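Local coordinates for protein cytochrome c, mono-and diheme variant (Methylophaga aminisulfidivorans MP, PDB 7C90) that probably carries electrons through a covalently bound heme c, as a cytochrome cL associated with methanol oxidation in a marine methylotroph, at residues A[117-125]-A[141-152]; A[152-160]-A[173-182]. One frame throughout, in Å; residues are numbered along the deposited sequence.

Contact 1 of 2, residues A[117-125]-A[141-152]; sequences DKGLFETIY and KDEILHIMAWVR. With HEC (heme c), chain E.
Met148 and Phe121 interlock where helix 117-125 meets helix 141-152, each side chain a knob set among four residues of the opposite helix. The segment axes approach to 10.4 Å, with 122° between their N-to-C directions. Phe121, its CG anti to the backbone N, sends its ring among Lys141, Ile144, Leu145 and Met148. The Ile144 side chain runs across that of Phe121 at about a right angle, CG2 lying 3.5 Å from Phe121 CD2, while CG of Lys141 comes to the ring edge at CZ. Sulfur fills another part of the rim: Met148 SD stands 5.3 Å from the Phe121 ring centroid and 81° off its normal, a Met-aromatic contact made at the edge. The same methionine reaches Leu120 tip to tip, CG to CD2 at 3.7 Å, and its CG also touches Ile124 CD1.

Toward Asp117 and Arg152 a salt bridge joins the apolar packing. Arg152 grips Asp117 side-on, NE and NH2 each giving a 2.9 Å hydrogen bond to OD1; both bonds lie close to the guanidinium plane, whereas the carboxylate is turned 28° from it. Leu120 CD2 rests over the centre of one guanidinium face, and Asn71 takes Asp117 OD2, so both carboxylate oxygens are engaged.

Leu120 and Ile124 also face the heme, with Leu120 CD1 3.4 Å from heme CMA and Ile124 CD1 near heme CMB. Helix 117-125 therefore lines the heme pocket while packing knobs-into-holes on helix 141-152, in the all-helical framework of a class I cytochrome c.

Contact 2 of 2, residues A[152-160]-A[173-182]; sequences RSVYWGSAD and FKPAEVPEDF
The two segments, 152-160 and 173-182, draw together at Trp156 and Pro175, whose CA atoms are 4.3 Å apart, and a single direct backbone hydrogen bond joins them, Ala176 N to Tyr155 O at 2.9 Å. A water donates to both Val154 O and Glu177 O, adding a second, indirect link.

Trp156 is the centre of the side-chain packing. Its CG sits between the backbone N and the carbonyl carbon (chi1 62°), which turns the indole toward residues 176-182. Pro179 crosses it at about a right angle and lays CD over the six-membered ring, 3.2 Å from the centroid and 12° off the normal, a close CH-pi contact. The indole edge in turn points at the face of Phe182, with planes at 62°, while Val178 CG2 touches Trp156 CD1 at 3.8 Å. Trp156 NE1 is buried without a hydrogen-bonding partner.

Farther along, Phe173 CZ meets the edge of the Tyr155 ring, the two planes oblique, and Phe173 CD2 touches Ala159 CB. Tyr155 OH donates to Ser158 O within its own segment. Proline-on-tryptophan CH-pi packing and an edge-to-face aromatic pair here secure the C-terminal segment, a loop ending in a 3-10 turn, against the chain that follows helix 141-153.

Overall arrangement
Helix 141-153 supplies one side of contact 1, and only its last residues enter contact 2; Arg152 belongs to both but works in contact 1 alone. The two centres lie about 17 Å apart. Contact 1 is core: its centre lies about 3 Å from the centre of the chain, almost wholly buried, and it joins two regular helices through interlocked aliphatic, methionine and phenylalanine side chains, with a charged pair at one end. Contact 2, its centre about 14 Å from that of the chain, is partly buried and joins mostly loops, relying on aromatic rings, prolines, a backbone hydrogen bond and a bridging water. There Phe182 O accepts a hydrogen bond from Arg129 of a second subunit, whereas contact 1 is touched by no other protein chain.

Contact 1 of 2, residues A[117-125]-A[141-152]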
loop_
_atom_site.group_PDB
_atom_site.type_symbol
_atom_site.label_atom_id
_atom_site.label_comp_id
_atom_site.label_asym_id
_atom_site.label_seq_id
_atom_site.Cartn_x
_atom_site.Cartn_y
_atom_site.Cartn_z
ATOM N N ASP A 117 -21.524 -13.277 4.611
ATOM C CA ASP A 117 -20.431 -14.272 4.544
ATOM C C ASP A 117 -20.212 -14.736 3.090
ATOM O O ASP A 117 -19.037 -15.026 2.744
ATOM C CB ASP A 117 -20.645 -15.400 5.554
ATOM C CG ASP A 117 -20.299 -14.975 6.982
ATOM O OD1 ASP A 117 -19.522 -13.990 7.148
ATOM O OD2 ASP A 117 -20.819 -15.621 7.910
ATOM N N LYS A 118 -21.235 -14.767 2.241
ATOM C CA LYS A 118 -21.035 -15.165 0.821
ATOM C C LYS A 118 -20.129 -14.128 0.156
ATOM O O LYS A 118 -19.189 -14.510 -0.527
ATOM C CB LYS A 118 -22.359 -15.275 0.071
ATOM C CG LYS A 118 -22.230 -15.544 -1.430
ATOM C CD LYS A 118 -23.530 -16.029 -2.023
ATOM C CE LYS A 118 -23.476 -16.307 -3.508
ATOM N NZ LYS A 118 -23.200 -15.081 -4.286
ATOM N N GLY A 119 -20.394 -12.838 0.369
ATOM C CA GLY A 119 -19.567 -11.782 -0.240
ATOM C C GLY A 119 -18.143 -11.792 0.304
ATOM O O GLY A 119 -17.205 -11.692 -0.488
ATOM N N LEU A 120 -17.978 -11.921 1.617
ATOM C CA LEU A 120 -16.655 -11.919 2.289
ATOM C C LEU A 120 -15.811 -13.052 1.722
ATOM O O LEU A 120 -14.628 -12.802 1.431
ATOM C CB LEU A 120 -16.834 -12.085 3.798
ATOM C CG LEU A 120 -15.557 -12.012 4.634
ATOM C CD1 LEU A 120 -14.762 -10.757 4.349
ATOM C CD2 LEU A 120 -15.909 -12.110 6.112
ATOM N N PHE A 121 -16.370 -14.259 1.626
ATOM C CA PHE A 121 -15.642 -15.417 1.055
ATOM C C PHE A 121 -15.220 -15.032 -0.386
ATOM O O PHE A 121 -14.042 -15.169 -0.730
ATOM C CB PHE A 121 -16.488 -16.685 1.097
ATOM C CG PHE A 121 -15.790 -17.868 0.498
ATOM C CD1 PHE A 121 -15.868 -18.123 -0.869
ATOM C CD2 PHE A 121 -15.033 -18.711 1.284
ATOM C CE1 PHE A 121 -15.180 -19.188 -1.432
ATOM C CE2 PHE A 121 -14.365 -19.792 0.718
ATOM C CZ PHE A 121 -14.442 -20.023 -0.632
ATOM N N GLU A 122 -16.123 -14.451 -1.181
ATOM C CA GLU A 122 -15.798 -14.099 -2.601
ATOM C C GLU A 122 -14.611 -13.154 -2.621
ATOM O O GLU A 122 -13.747 -13.357 -3.468
ATOM C CB GLU A 122 -16.981 -13.485 -3.351
ATOM C CG GLU A 122 -18.091 -14.490 -3.537
ATOM C CD GLU A 122 -19.471 -13.904 -3.812
ATOM O OE1 GLU A 122 -19.713 -12.726 -3.437
ATOM O OE2 GLU A 122 -20.311 -14.636 -4.381
ATOM N N THR A 123 -14.579 -12.159 -1.735
ATOM C CA THR A 123 -13.537 -11.112 -1.759
ATOM C C THR A 123 -12.208 -11.808 -1.425
ATOM O O THR A 123 -11.194 -11.551 -2.087
ATOM C CB THR A 123 -13.910 -9.945 -0.843
ATOM O OG1 THR A 123 -15.078 -9.292 -1.330
ATOM C CG2 THR A 123 -12.781 -8.948 -0.695
ATOM N N ILE A 124 -12.197 -12.679 -0.435
ATOM C CA ILE A 124 -10.949 -13.365 -0.009
ATOM C C ILE A 124 -10.544 -14.357 -1.097
ATOM O O ILE A 124 -9.345 -14.339 -1.527
ATOM C CB ILE A 124 -11.110 -14.039 1.364
ATOM C CG1 ILE A 124 -11.435 -12.991 2.434
ATOM C CG2 ILE A 124 -9.855 -14.822 1.708
ATOM C CD1 ILE A 124 -11.936 -13.578 3.757
ATOM N N TYR A 125 -11.462 -15.220 -1.516
ATOM C CA TYR A 125 -11.132 -16.301 -2.478
ATOM C C TYR A 125 -10.603 -15.696 -3.793
ATOM O O TYR A 125 -9.491 -16.129 -4.241
ATOM C CB TYR A 125 -12.348 -17.221 -2.624
ATOM C CG TYR A 125 -12.094 -18.435 -3.452
ATOM C CD1 TYR A 125 -11.519 -19.580 -2.924
ATOM C CD2 TYR A 125 -12.385 -18.416 -4.797
ATOM C CE1 TYR A 125 -11.255 -20.680 -3.729
ATOM C CE2 TYR A 125 -12.137 -19.508 -5.606
ATOM C CZ TYR A 125 -11.573 -20.645 -5.079
ATOM O OH TYR A 125 -11.338 -21.696 -5.930
ATOM N N LYS A 141 -10.246 -23.596 1.300
ATOM C CA LYS A 141 -11.593 -23.039 1.570
ATOM C C LYS A 141 -11.885 -23.134 3.071
ATOM O O LYS A 141 -12.373 -22.152 3.625
ATOM C CB LYS A 141 -12.625 -23.753 0.712
ATOM C CG LYS A 141 -12.564 -23.358 -0.757
ATOM C CD LYS A 141 -13.788 -23.797 -1.523
ATOM C CE LYS A 141 -13.661 -25.213 -2.036
ATOM N NZ LYS A 141 -12.622 -25.296 -3.097
ATOM N N ASP A 142 -11.486 -24.223 3.726
ATOM C CA ASP A 142 -11.709 -24.393 5.182
ATOM C C ASP A 142 -10.919 -23.331 5.941
ATOM O O ASP A 142 -11.446 -22.804 6.928
ATOM C CB ASP A 142 -11.310 -25.791 5.661
ATOM C CG ASP A 142 -11.864 -26.086 7.044
ATOM O OD1 ASP A 142 -13.106 -26.152 7.156
ATOM O OD2 ASP A 142 -11.052 -26.192 8.005
ATOM N N GLU A 143 -9.693 -23.027 5.496
ATOM C CA GLU A 143 -8.842 -22.008 6.148
ATOM C C GLU A 143 -9.465 -20.624 5.972
ATOM O O GLU A 143 -9.482 -19.847 6.920
ATOM C CB GLU A 143 -7.423 -22.068 5.602
ATOM C CG GLU A 143 -6.657 -23.285 6.063
ATOM C CD GLU A 143 -5.294 -23.423 5.391
ATOM O OE1 GLU A 143 -5.159 -23.108 4.155
ATOM O OE2 GLU A 143 -4.360 -23.828 6.105
ATOM N N ILE A 144 -10.015 -20.337 4.805
ATOM C CA ILE A 144 -10.706 -19.038 4.560
ATOM C C ILE A 144 -11.887 -18.907 5.527
ATOM O O ILE A 144 -12.036 -17.837 6.138
ATOM C CB ILE A 144 -11.096 -18.914 3.079
ATOM C CG1 ILE A 144 -9.844 -18.741 2.211
ATOM C CG2 ILE A 144 -12.090 -17.776 2.849
ATOM C CD1 ILE A 144 -10.104 -18.914 0.721
ATOM N N LEU A 145 -12.678 -19.957 5.718
ATOM C CA LEU A 145 -13.852 -19.882 6.633
ATOM C C LEU A 145 -13.379 -19.678 8.083
ATOM O O LEU A 145 -14.039 -18.973 8.826
ATOM C CB LEU A 145 -14.695 -21.151 6.499
ATOM C CG LEU A 145 -15.311 -21.376 5.128
ATOM C CD1 LEU A 145 -16.004 -22.728 5.063
ATOM C CD2 LEU A 145 -16.289 -20.265 4.824
ATOM N N HIS A 146 -12.269 -20.281 8.486
ATOM C CA HIS A 146 -11.649 -20.038 9.818
ATOM C C HIS A 146 -11.316 -18.555 9.970
ATOM O O HIS A 146 -11.691 -17.918 10.993
ATOM C CB HIS A 146 -10.415 -20.921 9.985
ATOM C CG HIS A 146 -10.750 -22.308 10.403
ATOM N ND1 HIS A 146 -10.932 -23.324 9.526
ATOM C CD2 HIS A 146 -10.937 -22.833 11.627
ATOM C CE1 HIS A 146 -11.166 -24.443 10.184
ATOM N NE2 HIS A 146 -11.194 -24.164 11.481
ATOM N N ILE A 147 -10.636 -18.002 8.971
ATOM C CA ILE A 147 -10.218 -16.570 9.000
ATOM C C ILE A 147 -11.473 -15.723 9.072
ATOM O O ILE A 147 -11.476 -14.715 9.780
ATOM C CB ILE A 147 -9.336 -16.224 7.780
ATOM C CG1 ILE A 147 -7.985 -16.947 7.856
ATOM C CG2 ILE A 147 -9.178 -14.715 7.653
ATOM C CD1 ILE A 147 -7.096 -16.740 6.639
ATOM N N MET A 148 -12.480 -16.070 8.275
ATOM C CA MET A 148 -13.753 -15.306 8.258
ATOM C C MET A 148 -14.412 -15.338 9.645
ATOM O O MET A 148 -14.810 -14.249 10.126
ATOM C CB MET A 148 -14.708 -15.841 7.208
ATOM C CG MET A 148 -14.288 -15.406 5.812
ATOM S SD MET A 148 -15.125 -16.387 4.541
ATOM C CE MET A 148 -16.851 -16.122 4.904
ATOM N N ALA A 149 -14.519 -16.496 10.287
ATOM C CA ALA A 149 -15.118 -16.554 11.652
ATOM C C ALA A 149 -14.352 -15.597 12.577
ATOM O O ALA A 149 -15.000 -14.823 13.303
ATOM C CB ALA A 149 -15.125 -17.956 12.204
ATOM N N TRP A 150 -13.018 -15.578 12.517
ATOM C CA TRP A 150 -12.202 -14.700 13.407
ATOM C C TRP A 150 -12.489 -13.236 13.084
ATOM O O TRP A 150 -12.631 -12.440 14.008
ATOM C CB TRP A 150 -10.696 -15.043 13.338
ATOM C CG TRP A 150 -9.934 -14.146 14.250
ATOM C CD1 TRP A 150 -9.788 -14.269 15.601
ATOM C CD2 TRP A 150 -9.358 -12.883 13.893
ATOM N NE1 TRP A 150 -9.120 -13.190 16.096
ATOM C CE2 TRP A 150 -8.860 -12.313 15.085
ATOM C CE3 TRP A 150 -9.231 -12.179 12.690
ATOM C CZ2 TRP A 150 -8.208 -11.082 15.103
ATOM C CZ3 TRP A 150 -8.616 -10.947 12.717
ATOM C CH2 TRP A 150 -8.102 -10.410 13.903
ATOM N N VAL A 151 -12.552 -12.862 11.805
ATOM C CA VAL A 151 -12.821 -11.461 11.389
ATOM C C VAL A 151 -14.182 -11.039 11.957
ATOM O O VAL A 151 -14.302 -9.852 12.420
ATOM C CB VAL A 151 -12.732 -11.291 9.853
ATOM C CG1 VAL A 151 -13.254 -9.942 9.404
ATOM C CG2 VAL A 151 -11.306 -11.479 9.324
ATOM N N ARG A 152 -15.191 -11.926 11.921
ATOM C CA ARG A 152 -16.530 -11.560 12.459
ATOM C C ARG A 152 -16.447 -11.424 13.991
ATOM O O ARG A 152 -17.070 -10.534 14.486
ATOM C CB ARG A 152 -17.597 -12.568 12.048
ATOM C CG ARG A 152 -17.801 -12.657 10.550
ATOM C CD ARG A 152 -18.058 -11.324 9.870
ATOM N NE ARG A 152 -18.634 -11.619 8.570
ATOM C CZ ARG A 152 -18.757 -10.771 7.558
ATOM N NH1 ARG A 152 -18.331 -9.527 7.660
ATOM N NH2 ARG A 152 -19.272 -11.203 6.424
HETATM FE FE HEC E . -7.228 -7.569 1.896
HETATM C CHA HEC E . -9.514 -5.315 0.651
HETATM C CHB HEC E . -9.685 -9.211 3.494
HETATM C CHC HEC E . -4.988 -10.056 2.663
HETATM C CHD HEC E . -4.682 -5.541 0.884
HETATM N NA HEC E . -9.256 -7.307 1.987
HETATM C C1A HEC E . -10.021 -6.360 1.485
HETATM C C2A HEC E . -11.466 -6.489 1.768
HETATM C C3A HEC E . -11.522 -7.687 2.587
HETATM C C4A HEC E . -10.093 -8.056 2.714
HETATM C CMA HEC E . -12.661 -8.360 3.269
HETATM C CAA HEC E . -12.591 -5.641 1.306
HETATM C CBA HEC E . -12.994 -4.877 2.555
HETATM C CGA HEC E . -14.209 -4.040 2.328
HETATM O O1A HEC E . -14.991 -4.343 1.408
HETATM O O2A HEC E . -14.325 -3.013 3.046
HETATM N NB HEC E . -7.344 -9.336 2.914
HETATM C C1B HEC E . -8.380 -9.813 3.548
HETATM C C2B HEC E . -8.146 -11.076 4.279
HETATM C C3B HEC E . -6.740 -11.343 3.994
HETATM C C4B HEC E . -6.357 -10.220 3.151
HETATM C CMB HEC E . -9.132 -11.857 5.099
HETATM C CAB HEC E . -5.907 -12.535 4.472
HETATM C CBB HEC E . -6.341 -13.802 3.822
HETATM N NC HEC E . -5.201 -7.752 1.797
HETATM C C1C HEC E . -4.486 -8.844 2.102
HETATM C C2C HEC E . -3.029 -8.718 1.922
HETATM C C3C HEC E . -2.949 -7.355 1.382
HETATM C C4C HEC E . -4.315 -6.855 1.353
HETATM C CMC HEC E . -2.020 -9.771 2.224
HETATM C CAC HEC E . -1.634 -6.676 1.095
HETATM C CBC HEC E . -0.738 -7.444 0.164
HETATM N ND HEC E . -7.131 -5.728 0.961
HETATM C C1D HEC E . -6.040 -5.056 0.641
HETATM C C2D HEC E . -6.269 -3.812 -0.067
HETATM C C3D HEC E . -7.707 -3.728 -0.155
HETATM C C4D HEC E . -8.109 -4.980 0.490
HETATM C CMD HEC E . -5.235 -2.889 -0.588
HETATM C CAD HEC E . -8.544 -2.728 -0.839
HETATM C CBD HEC E . -8.836 -3.382 -2.198
HETATM C CGD HEC E . -10.049 -2.866 -2.952
HETATM O O1D HEC E . -10.564 -1.786 -2.614
HETATM O O2D HEC E . -10.504 -3.505 -3.941
#

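Contact 2 of 2, residues A[152-160]-A[173-182]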
loop_
_atom_site.group_PDB
_atom_site.type_symbol
_atom_site.label_atom_id
_atom_site.label_comp_id
_atom_site.label_asym_id
_atom_site.label_seq_id
_atom_site.Cartn_x
_atom_site.Cartn_y
_atom_site.Cartn_z
ATOM N N ARG A 152 -15.191 -11.926 11.921
ATOM C CA ARG A 152 -16.530 -11.560 12.459
ATOM C C ARG A 152 -16.447 -11.424 13.991
ATOM O O ARG A 152 -17.070 -10.534 14.486
ATOM C CB ARG A 152 -17.597 -12.568 12.048
ATOM C CG ARG A 152 -17.801 -12.657 10.550
ATOM C CD ARG A 152 -18.058 -11.324 9.870
ATOM N NE ARG A 152 -18.634 -11.619 8.570
ATOM C CZ ARG A 152 -18.757 -10.771 7.558
ATOM N NH1 ARG A 152 -18.331 -9.527 7.660
ATOM N NH2 ARG A 152 -19.272 -11.203 6.424
ATOM N N SER A 153 -15.628 -12.223 14.670
ATOM C CA SER A 153 -15.559 -12.316 16.153
ATOM C C SER A 153 -14.995 -11.014 16.733
ATOM O O SER A 153 -15.326 -10.709 17.882
ATOM C CB SER A 153 -14.739 -13.510 16.582
ATOM O OG SER A 153 -13.333 -13.275 16.388
ATOM N N VAL A 154 -14.189 -10.258 15.972
ATOM C CA VAL A 154 -13.502 -9.033 16.490
ATOM C C VAL A 154 -14.282 -7.793 16.083
ATOM O O VAL A 154 -13.851 -6.723 16.445
ATOM C CB VAL A 154 -12.030 -8.959 16.067
ATOM C CG1 VAL A 154 -11.244 -10.043 16.766
ATOM C CG2 VAL A 154 -11.822 -9.029 14.552
ATOM N N TYR A 155 -15.432 -7.961 15.425
ATOM C CA TYR A 155 -16.307 -6.854 14.956
ATOM C C TYR A 155 -16.688 -5.937 16.113
ATOM O O TYR A 155 -17.136 -6.466 17.152
ATOM C CB TYR A 155 -17.612 -7.427 14.416
ATOM C CG TYR A 155 -18.571 -6.463 13.778
ATOM C CD1 TYR A 155 -18.278 -5.815 12.586
ATOM C CD2 TYR A 155 -19.837 -6.297 14.309
ATOM C CE1 TYR A 155 -19.193 -4.965 11.986
ATOM C CE2 TYR A 155 -20.771 -5.474 13.707
ATOM C CZ TYR A 155 -20.466 -4.836 12.525
ATOM O OH TYR A 155 -21.419 -4.059 11.930
ATOM N N TRP A 156 -16.610 -4.626 15.874
ATOM C CA TRP A 156 -16.869 -3.537 16.852
ATOM C C TRP A 156 -17.886 -2.568 16.262
ATOM O O TRP A 156 -18.045 -1.497 16.819
ATOM C CB TRP A 156 -15.561 -2.818 17.251
ATOM C CG TRP A 156 -14.832 -2.139 16.133
ATOM C CD1 TRP A 156 -15.182 -0.987 15.496
ATOM C CD2 TRP A 156 -13.636 -2.605 15.488
ATOM N NE1 TRP A 156 -14.280 -0.697 14.507
ATOM C CE2 TRP A 156 -13.323 -1.675 14.480
ATOM C CE3 TRP A 156 -12.819 -3.722 15.650
ATOM C CZ2 TRP A 156 -12.208 -1.821 13.655
ATOM C CZ3 TRP A 156 -11.730 -3.879 14.825
ATOM C CH2 TRP A 156 -11.432 -2.935 13.844
ATOM N N GLY A 157 -18.494 -2.907 15.124
ATOM C CA GLY A 157 -19.538 -2.085 14.501
ATOM C C GLY A 157 -20.913 -2.365 15.104
ATOM O O GLY A 157 -20.997 -3.061 16.120
ATOM N N SER A 158 -21.952 -1.839 14.482
ATOM C CA SER A 158 -23.352 -1.922 14.960
ATOM C C SER A 158 -23.955 -3.271 14.551
ATOM O O SER A 158 -23.605 -3.782 13.470
ATOM C CB SER A 158 -24.154 -0.775 14.424
ATOM O OG SER A 158 -24.500 -1.014 13.069
ATOM N N ALA A 159 -24.834 -3.822 15.385
ATOM C CA ALA A 159 -25.544 -5.098 15.134
ATOM C C ALA A 159 -26.443 -4.942 13.907
ATOM O O ALA A 159 -26.673 -5.934 13.204
ATOM C CB ALA A 159 -26.357 -5.481 16.345
ATOM N N ASP A 160 -26.954 -3.738 13.686
ATOM C CA ASP A 160 -27.955 -3.455 12.627
ATOM C C ASP A 160 -27.316 -3.689 11.254
ATOM O O ASP A 160 -28.048 -3.975 10.311
ATOM C CB ASP A 160 -28.517 -2.037 12.778
ATOM C CG ASP A 160 -28.747 -1.630 14.227
ATOM O OD1 ASP A 160 -27.743 -1.340 14.929
ATOM O OD2 ASP A 160 -29.923 -1.629 14.656
ATOM N N PHE A 173 -26.134 -9.229 20.809
ATOM C CA PHE A 173 -24.769 -8.898 20.320
ATOM C C PHE A 173 -24.194 -7.710 21.110
ATOM O O PHE A 173 -24.891 -6.691 21.247
ATOM C CB PHE A 173 -24.818 -8.615 18.813
ATOM C CG PHE A 173 -23.541 -8.052 18.250
ATOM C CD1 PHE A 173 -22.464 -8.881 17.974
ATOM C CD2 PHE A 173 -23.407 -6.688 18.034
ATOM C CE1 PHE A 173 -21.278 -8.357 17.481
ATOM C CE2 PHE A 173 -22.226 -6.167 17.533
ATOM C CZ PHE A 173 -21.164 -7.002 17.267
ATOM N N LYS A 174 -22.956 -7.828 21.597
ATOM C CA LYS A 174 -22.162 -6.674 22.110
ATOM C C LYS A 174 -20.963 -6.434 21.190
ATOM O O LYS A 174 -20.164 -7.341 20.956
ATOM C CB LYS A 174 -21.718 -6.922 23.554
ATOM C CG LYS A 174 -21.835 -5.718 24.485
ATOM C CD LYS A 174 -20.682 -4.728 24.409
ATOM C CE LYS A 174 -20.558 -3.867 25.652
ATOM N NZ LYS A 174 -21.858 -3.275 26.057
ATOM N N PRO A 175 -20.819 -5.219 20.615
ATOM C CA PRO A 175 -19.634 -4.875 19.826
ATOM C C PRO A 175 -18.361 -5.207 20.612
ATOM O O PRO A 175 -18.317 -4.957 21.813
ATOM C CB PRO A 175 -19.763 -3.367 19.565
ATOM C CG PRO A 175 -21.256 -3.104 19.652
ATOM C CD PRO A 175 -21.797 -4.121 20.645
ATOM N N ALA A 176 -17.376 -5.809 19.944
ATOM C CA ALA A 176 -16.059 -6.118 20.544
ATOM C C ALA A 176 -15.301 -4.801 20.767
ATOM O O ALA A 176 -15.832 -3.718 20.400
ATOM C CB ALA A 176 -15.276 -7.085 19.698
ATOM N N GLU A 177 -14.114 -4.915 21.360
ATOM C CA GLU A 177 -13.206 -3.787 21.710
ATOM C C GLU A 177 -12.748 -3.135 20.406
ATOM O O GLU A 177 -12.202 -3.861 19.541
ATOM C CB GLU A 177 -11.981 -4.281 22.495
ATOM C CG GLU A 177 -12.303 -5.155 23.712
ATOM C CD GLU A 177 -12.784 -6.574 23.422
ATOM O OE1 GLU A 177 -12.908 -6.932 22.223
ATOM O OE2 GLU A 177 -13.052 -7.316 24.395
ATOM N N VAL A 178 -13.011 -1.840 20.251
ATOM C CA VAL A 178 -12.415 -1.003 19.177
ATOM C C VAL A 178 -10.897 -1.003 19.357
ATOM O O VAL A 178 -10.393 -0.903 20.477
ATOM C CB VAL A 178 -12.977 0.426 19.193
ATOM C CG1 VAL A 178 -12.263 1.302 18.184
ATOM C CG2 VAL A 178 -14.479 0.437 18.948
ATOM N N PRO A 179 -10.107 -1.183 18.276
ATOM C CA PRO A 179 -8.675 -0.909 18.334
ATOM C C PRO A 179 -8.452 0.609 18.406
ATOM O O PRO A 179 -9.192 1.353 17.771
ATOM C CB PRO A 179 -8.121 -1.538 17.045
ATOM C CG PRO A 179 -9.232 -2.448 16.568
ATOM C CD PRO A 179 -10.506 -1.742 16.980
ATOM N N GLU A 180 -7.463 1.009 19.209
ATOM C CA GLU A 180 -6.933 2.395 19.353
ATOM C C GLU A 180 -6.769 3.037 17.968
ATOM O O GLU A 180 -7.320 4.143 17.751
ATOM C CB GLU A 180 -5.579 2.375 20.076
ATOM C CG GLU A 180 -5.503 1.408 21.253
ATOM C CD GLU A 180 -5.141 -0.027 20.888
ATOM O OE1 GLU A 180 -6.051 -0.897 20.894
ATOM O OE2 GLU A 180 -3.953 -0.273 20.592
ATOM N N ASP A 181 -6.086 2.335 17.052
ATOM C CA ASP A 181 -5.551 2.888 15.776
ATOM C C ASP A 181 -6.682 3.137 14.771
ATOM O O ASP A 181 -6.396 3.778 13.739
ATOM C CB ASP A 181 -4.487 1.977 15.158
ATOM C CG ASP A 181 -3.700 1.165 16.172
ATOM O OD1 ASP A 181 -4.345 0.531 17.043
ATOM O OD2 ASP A 181 -2.454 1.174 16.085
ATOM N N PHE A 182 -7.910 2.675 15.043
ATOM C CA PHE A 182 -9.090 2.908 14.165
ATOM C C PHE A 182 -9.569 4.373 14.251
ATOM O O PHE A 182 -10.284 4.824 13.318
ATOM C CB PHE A 182 -10.226 1.929 14.487
ATOM C CG PHE A 182 -11.408 2.081 13.562
ATOM C CD1 PHE A 182 -11.332 1.649 12.245
ATOM C CD2 PHE A 182 -12.567 2.711 13.985
ATOM C CE1 PHE A 182 -12.411 1.798 11.387
ATOM C CE2 PHE A 182 -13.643 2.874 13.124
ATOM C CZ PHE A 182 -13.568 2.408 11.825
HETATM O O HOH W 1 -11.946 -6.222 18.275
#